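Local coordinates for protein alpha-1,3-glucanase (Paenibacillus glycanilyticus, PDB 6K0P) that hydrolyses alpha-1,3-glucan as a glycoside hydrolase of family 87, here as an engineered variant of the catalytic domain in complex with nigerose, at residues M22-T27 with V64-T69; R52-L57 with Y166-E171. The protein carries 1 engineered substitution. All coordinates share one frame; numbering follows the deposited sequence. Where two conformers were deposited one is given.

Contact 1 of 2, residues M22-T27 with V64-T69. With CA (calcium ion), chain J.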
loop_
_atom_site.group_PDB
_atom_site.type_symbol
_atom_site.label_atom_id
_atom_site.label_comp_id
_atom_site.label_asym_id
_atom_site.label_seq_id
_atom_site.Cartn_x
_atom_site.Cartn_y
_atom_site.Cartn_z
ATOM N N MET A 22 -11.529 10.126 -6.571
ATOM C CA MET A 22 -12.915 10.473 -6.278
ATOM C C MET A 22 -13.721 9.213 -6.016
ATOM O O MET A 22 -13.726 8.292 -6.839
ATOM C CB MET A 22 -13.515 11.279 -7.429
ATOM C CG MET A 22 -12.715 12.557 -7.687
ATOM S SD MET A 22 -13.637 13.757 -8.644
ATOM C CE MET A 22 -13.819 12.864 -10.161
ATOM N N GLU A 23 -14.391 9.164 -4.866
ATOM C CA GLU A 23 -15.189 7.995 -4.516
ATOM C C GLU A 23 -16.501 8.009 -5.287
ATOM O O GLU A 23 -17.176 9.040 -5.381
ATOM C CB GLU A 23 -15.486 7.980 -3.014
ATOM C CG GLU A 23 -14.249 7.881 -2.127
ATOM C CD GLU A 23 -13.574 6.519 -2.181
ATOM O OE1 GLU A 23 -14.125 5.578 -2.798
ATOM O OE2 GLU A 23 -12.474 6.399 -1.597
ATOM N N ALA A 24 -16.874 6.844 -5.830
ATOM C CA ALA A 24 -18.106 6.762 -6.608
ATOM C C ALA A 24 -19.316 7.123 -5.763
ATOM O O ALA A 24 -20.240 7.800 -6.242
ATOM C CB ALA A 24 -18.270 5.347 -7.163
ATOM N N GLU A 25 -19.323 6.679 -4.506
ATOM C CA GLU A 25 -20.474 6.777 -3.609
ATOM C C GLU A 25 -20.666 8.160 -3.011
ATOM O O GLU A 25 -21.582 8.337 -2.199
ATOM C CB GLU A 25 -20.338 5.745 -2.481
ATOM C CG GLU A 25 -19.140 5.961 -1.556
ATOM C CD GLU A 25 -17.853 5.288 -2.044
ATOM O OE1 GLU A 25 -17.736 4.947 -3.249
ATOM O OE2 GLU A 25 -16.951 5.101 -1.202
ATOM N N SER A 26 -19.835 9.132 -3.376
ATOM C CA SER A 26 -19.955 10.463 -2.798
ATOM C C SER A 26 -21.363 10.999 -3.030
ATOM O O SER A 26 -21.965 10.780 -4.088
ATOM C CB SER A 26 -18.940 11.394 -3.451
ATOM O OG SER A 26 -19.258 12.757 -3.193
ATOM N N THR A 27 -21.904 11.693 -2.020
ATOM C CA THR A 27 -23.230 12.285 -2.161
ATOM C C THR A 27 -23.277 13.361 -3.238
ATOM O O THR A 27 -24.373 13.772 -3.637
ATOM C CB THR A 27 -23.705 12.852 -0.817
ATOM O OG1 THR A 27 -22.802 13.873 -0.381
ATOM C CG2 THR A 27 -23.757 11.755 0.233
ATOM N N VAL A 64 -23.001 6.110 -12.679
ATOM C CA VAL A 64 -22.634 7.012 -11.596
ATOM C C VAL A 64 -21.920 8.198 -12.225
ATOM O O VAL A 64 -21.075 8.018 -13.110
ATOM C CB VAL A 64 -21.784 6.323 -10.507
ATOM C CG1 VAL A 64 -20.645 5.525 -11.126
ATOM C CG2 VAL A 64 -21.269 7.353 -9.504
ATOM N N GLU A 65 -22.295 9.407 -11.811
ATOM C CA GLU A 65 -21.821 10.634 -12.449
ATOM C C GLU A 65 -20.828 11.325 -11.525
ATOM O O GLU A 65 -21.203 11.805 -10.446
ATOM C CB GLU A 65 -23.008 11.549 -12.734
ATOM C CG GLU A 65 -22.633 12.832 -13.463
ATOM C CD GLU A 65 -23.843 13.693 -13.744
ATOM O OE1 GLU A 65 -24.420 14.246 -12.780
ATOM O OE2 GLU A 65 -24.229 13.797 -14.921
ATOM N N PHE A 66 -19.566 11.391 -11.956
ATOM C CA PHE A 66 -18.529 12.142 -11.265
ATOM C C PHE A 66 -18.441 13.546 -11.851
ATOM O O PHE A 66 -18.867 13.802 -12.979
ATOM C CB PHE A 66 -17.158 11.481 -11.459
ATOM C CG PHE A 66 -17.039 10.100 -10.878
ATOM C CD1 PHE A 66 -17.460 8.996 -11.593
ATOM C CD2 PHE A 66 -16.462 9.905 -9.630
ATOM C CE1 PHE A 66 -17.339 7.716 -11.069
ATOM C CE2 PHE A 66 -16.336 8.634 -9.105
ATOM C CZ PHE A 66 -16.770 7.540 -9.825
ATOM N N THR A 67 -17.853 14.457 -11.076
ATOM C CA THR A 67 -17.559 15.804 -11.551
ATOM C C THR A 67 -16.079 16.082 -11.338
ATOM O O THR A 67 -15.580 15.984 -10.214
ATOM C CB THR A 67 -18.406 16.849 -10.820
ATOM O OG1 THR A 67 -19.794 16.552 -11.015
ATOM C CG2 THR A 67 -18.120 18.244 -11.372
ATOM N N LEU A 68 -15.374 16.414 -12.412
ATOM C CA LEU A 68 -13.949 16.677 -12.271
ATOM C C LEU A 68 -13.709 17.891 -11.381
ATOM O O LEU A 68 -14.400 18.910 -11.485
ATOM C CB LEU A 68 -13.324 16.930 -13.642
ATOM C CG LEU A 68 -13.288 15.767 -14.632
ATOM C CD1 LEU A 68 -12.494 16.183 -15.866
ATOM C CD2 LEU A 68 -12.665 14.542 -13.997
ATOM N N THR A 69 -12.718 17.778 -10.499
ATOM C CA THR A 69 -12.250 18.913 -9.715
ATOM C C THR A 69 -10.909 19.446 -10.200
ATOM O O THR A 69 -10.434 20.465 -9.679
ATOM C CB THR A 69 -12.180 18.563 -8.232
ATOM O OG1 THR A 69 -11.360 17.405 -8.048
ATOM C CG2 THR A 69 -13.575 18.277 -7.704
HETATM CA CA CA J . -15.583 3.800 -2.853
#

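Contact 2 of 2, residues R52-L57 with Y166-E171. With CA (calcium ion), chain J.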
loop_
_atom_site.group_PDB
_atom_site.type_symbol
_atom_site.label_atom_id
_atom_site.label_comp_id
_atom_site.label_asym_id
_atom_site.label_seq_id
_atom_site.Cartn_x
_atom_site.Cartn_y
_atom_site.Cartn_z
ATOM N N ARG A 52 -15.112 1.901 2.067
ATOM C CA ARG A 52 -16.033 0.829 2.436
ATOM C C ARG A 52 -17.356 0.909 1.683
ATOM O O ARG A 52 -18.374 0.401 2.157
ATOM C CB ARG A 52 -16.247 0.712 3.950
ATOM C CG ARG A 52 -14.940 0.729 4.732
ATOM C CD ARG A 52 -14.058 -0.498 4.436
ATOM N NE ARG A 52 -12.842 -0.396 5.239
ATOM C CZ ARG A 52 -12.172 -1.428 5.756
ATOM N NH1 ARG A 52 -12.561 -2.683 5.539
ATOM N NH2 ARG A 52 -11.096 -1.193 6.497
ATOM N N SER A 53 -17.354 1.513 0.492
ATOM C CA SER A 53 -18.568 1.544 -0.310
ATOM C C SER A 53 -18.227 1.671 -1.792
ATOM O O SER A 53 -17.166 2.167 -2.175
ATOM C CB SER A 53 -19.492 2.685 0.132
ATOM O OG SER A 53 -20.675 2.737 -0.655
ATOM N N SER A 54 -19.162 1.214 -2.615
ATOM C CA SER A 54 -19.104 1.346 -4.063
ATOM C C SER A 54 -20.518 1.576 -4.561
ATOM O O SER A 54 -21.486 1.464 -3.803
ATOM C CB SER A 54 -18.564 0.075 -4.725
ATOM O OG SER A 54 -17.205 -0.105 -4.424
ATOM N N VAL A 55 -20.642 1.888 -5.848
ATOM C CA VAL A 55 -21.950 1.964 -6.495
ATOM C C VAL A 55 -22.049 0.808 -7.472
ATOM O O VAL A 55 -21.240 0.696 -8.402
ATOM C CB VAL A 55 -22.190 3.308 -7.193
ATOM C CG1 VAL A 55 -23.573 3.302 -7.846
ATOM C CG2 VAL A 55 -22.078 4.454 -6.192
ATOM N N TYR A 56 -23.033 -0.058 -7.248
ATOM C CA TYR A 56 -23.258 -1.245 -8.055
ATOM C C TYR A 56 -24.156 -0.885 -9.230
ATOM O O TYR A 56 -25.286 -0.415 -9.038
ATOM C CB TYR A 56 -23.949 -2.265 -7.151
ATOM C CG TYR A 56 -24.290 -3.631 -7.708
ATOM C CD1 TYR A 56 -23.343 -4.425 -8.349
ATOM C CD2 TYR A 56 -25.555 -4.160 -7.508
ATOM C CE1 TYR A 56 -23.667 -5.710 -8.803
ATOM C CE2 TYR A 56 -25.881 -5.420 -7.952
ATOM C CZ TYR A 56 -24.945 -6.187 -8.600
ATOM O OH TYR A 56 -25.302 -7.459 -9.019
ATOM N N LEU A 57 -23.655 -1.099 -10.446
ATOM C CA LEU A 57 -24.420 -0.892 -11.669
ATOM C C LEU A 57 -24.810 -2.264 -12.197
ATOM O O LEU A 57 -23.944 -3.088 -12.503
ATOM C CB LEU A 57 -23.601 -0.127 -12.710
ATOM C CG LEU A 57 -22.875 1.137 -12.241
ATOM C CD1 LEU A 57 -22.110 1.767 -13.405
ATOM C CD2 LEU A 57 -23.860 2.139 -11.636
ATOM N N TYR A 166 -19.257 -3.242 -9.860
ATOM C CA TYR A 166 -19.199 -2.349 -8.710
ATOM C C TYR A 166 -18.172 -1.275 -9.016
ATOM O O TYR A 166 -17.015 -1.589 -9.303
ATOM C CB TYR A 166 -18.763 -3.102 -7.455
ATOM C CG TYR A 166 -19.750 -4.143 -6.976
ATOM C CD1 TYR A 166 -19.749 -5.431 -7.516
ATOM C CD2 TYR A 166 -20.679 -3.843 -5.987
ATOM C CE1 TYR A 166 -20.640 -6.381 -7.087
ATOM C CE2 TYR A 166 -21.578 -4.805 -5.545
ATOM C CZ TYR A 166 -21.538 -6.066 -6.096
ATOM O OH TYR A 166 -22.428 -7.038 -5.689
ATOM N N VAL A 167 -18.586 -0.016 -8.966
ATOM C CA VAL A 167 -17.698 1.110 -9.241
ATOM C C VAL A 167 -17.282 1.704 -7.903
ATOM O O VAL A 167 -18.118 2.233 -7.163
ATOM C CB VAL A 167 -18.374 2.157 -10.129
ATOM C CG1 VAL A 167 -17.438 3.336 -10.358
ATOM C CG2 VAL A 167 -18.816 1.549 -11.447
ATOM N N ASP A 168 -15.990 1.608 -7.586
ATOM C CA ASP A 168 -15.486 1.981 -6.267
ATOM C C ASP A 168 -14.994 3.425 -6.235
ATOM O O ASP A 168 -15.431 4.224 -5.395
ATOM C CB ASP A 168 -14.373 1.001 -5.869
ATOM C CG ASP A 168 -13.792 1.284 -4.507
ATOM O OD1 ASP A 168 -14.355 2.125 -3.782
ATOM O OD2 ASP A 168 -12.777 0.655 -4.142
ATOM N N LEU A 169 -14.063 3.763 -7.122
ATOM C CA LEU A 169 -13.492 5.098 -7.188
ATOM C C LEU A 169 -12.996 5.329 -8.604
ATOM O O LEU A 169 -12.846 4.394 -9.396
ATOM C CB LEU A 169 -12.347 5.293 -6.171
ATOM C CG LEU A 169 -11.077 4.424 -6.301
ATOM C CD1 LEU A 169 -10.133 4.890 -7.422
ATOM C CD2 LEU A 169 -10.301 4.395 -4.995
ATOM N N LEU A 170 -12.706 6.591 -8.895
ATOM C CA LEU A 170 -12.124 7.014 -10.159
ATOM C C LEU A 170 -10.909 7.878 -9.861
ATOM O O LEU A 170 -11.010 8.841 -9.095
ATOM C CB LEU A 170 -13.158 7.830 -10.942
ATOM C CG LEU A 170 -12.797 8.308 -12.350
ATOM C CD1 LEU A 170 -12.751 7.113 -13.290
ATOM C CD2 LEU A 170 -13.808 9.355 -12.822
ATOM N N GLU A 171 -9.758 7.526 -10.445
ATOM C CA GLU A 171 -8.620 8.438 -10.511
ATOM C C GLU A 171 -8.795 9.287 -11.751
ATOM O O GLU A 171 -9.181 8.774 -12.806
ATOM C CB GLU A 171 -7.293 7.698 -10.698
ATOM C CG GLU A 171 -6.871 6.799 -9.585
ATOM C CD GLU A 171 -5.537 6.127 -9.884
ATOM O OE1 GLU A 171 -4.726 6.691 -10.649
ATOM O OE2 GLU A 171 -5.287 5.034 -9.360
HETATM CA CA CA J . -15.583 3.800 -2.853
#

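Contact 1 of 2, residues M22-T27 with V64-T69
Met22 and Phe66 lie side by side, their side chains running past each other in opposite directions. From CB outward, Met22 first meets the ring, with CB 3.9 Å from Phe66 CD2. SD then reaches the backbone of the facing strand, 3.3 Å from Thr67 O. The bend at the last torsion (chi3 -64°) turns the methyl group back, so that CE packs 3.8 Å from Phe66 CB and has Leu68 CD2 as a second, looser neighbour at 4.3 Å.

The far end of the phenylalanine ring runs under the turn that follows strand 20-23. CE2 comes within 3.5 Å of Met22 O, and CZ lies 3.6 Å from Ala24 CA with the Ala24 methyl close by. Val64 CG2, the branch anti to the backbone N, lies against the carbonyl oxygen Ala24 O at 3.4 Å, with the Ala24 methyl farther off. That oxygen is hydrogen-bonded by Asn29 ND2.

No hydrogen bond joins the two segments, and the contact rests on these apolar and backbone surfaces. The side chains of Glu23 and Glu25 leave the type I turn (Glu23 to Ser26) away from strand 63-67, and their carboxylates bind the calcium ion, Glu23 through OE1 alone and Glu25 through both oxygens. A packed core between facing antiparallel sheets beside a calcium site is consistent with the beta-sandwich of the galactose-binding-domain-like clan, to which this domain is assigned.

Contact 2 of 2, residues R52-L57 with Y166-E171
Tyr56 holds CG anti to its backbone N (chi1 -179°), while Tyr166 holds CG beside its own (chi1 -66°), and these different turns lay the two rings over one another. The residues form a non-hydrogen-bonded pair of antiparallel strands, with both side chains on the same face of the sheet. The result is an offset stack with centroids 4.3 Å apart and planes inclined by 24°. Tyr56 CD1 sits over the centre of the Tyr166 ring, 3.3 Å from CZ, whereas Tyr166 OH lies above the rim of the Tyr56 ring. An alanine in place of Tyr166 would remove this platform and is likely to leave the Tyr56 ring freer to turn.

The neighbouring pair, Val55 with Val167, is hydrogen-bonded. Val55 N donates to Val167 O and Val167 N to Val55 O, both nearly straight. On the opposite face from the tyrosines, Leu57 CD1 packs against Val167 CG2 at 3.8 Å. Ser54 adds a contact through its CB, 3.3 Å from Val167 O.

Past this pair the strand 166-171 carries a classic beta bulge, where Asp168 and Leu169 both face Arg78 of strand 72-80. At the bulge Asp168 meets the calcium ion, which it binds through both its backbone O and OD1, alongside Ser53 O. Arg78 forms a salt bridge with Asp168 OD2, probably steadying the carboxylate from its second shell. Calcium is bound by Asp168 OD1 at 2.3 Å, by Ser53 O at 2.4 Å and by Asp168 O at 2.6 Å.

Overall arrangement
The centres of contacts 1 and 2 lie about 9 Å apart, and all four segments fall within the first catalytic-domain family region, D1. Their segments alternate in sequence, 22-27, 52-57, 64-69 and 166-171, so the two pairings interlock. Contact 2 joins strands 55-57 and 165-173 within one antiparallel sheet, to which strand 20-23 also belongs; contact 1 sets that sheet against strand 63-67 of a second. Between them, Met22 O and Leu170 N lie 2.9 Å apart, a probable hydrogen bond. Segments 22-27, 52-57 and 166-171 all give ligands to the same calcium ion, with Ser50 O completing the site, so the metal ties together three separate parts of the chain.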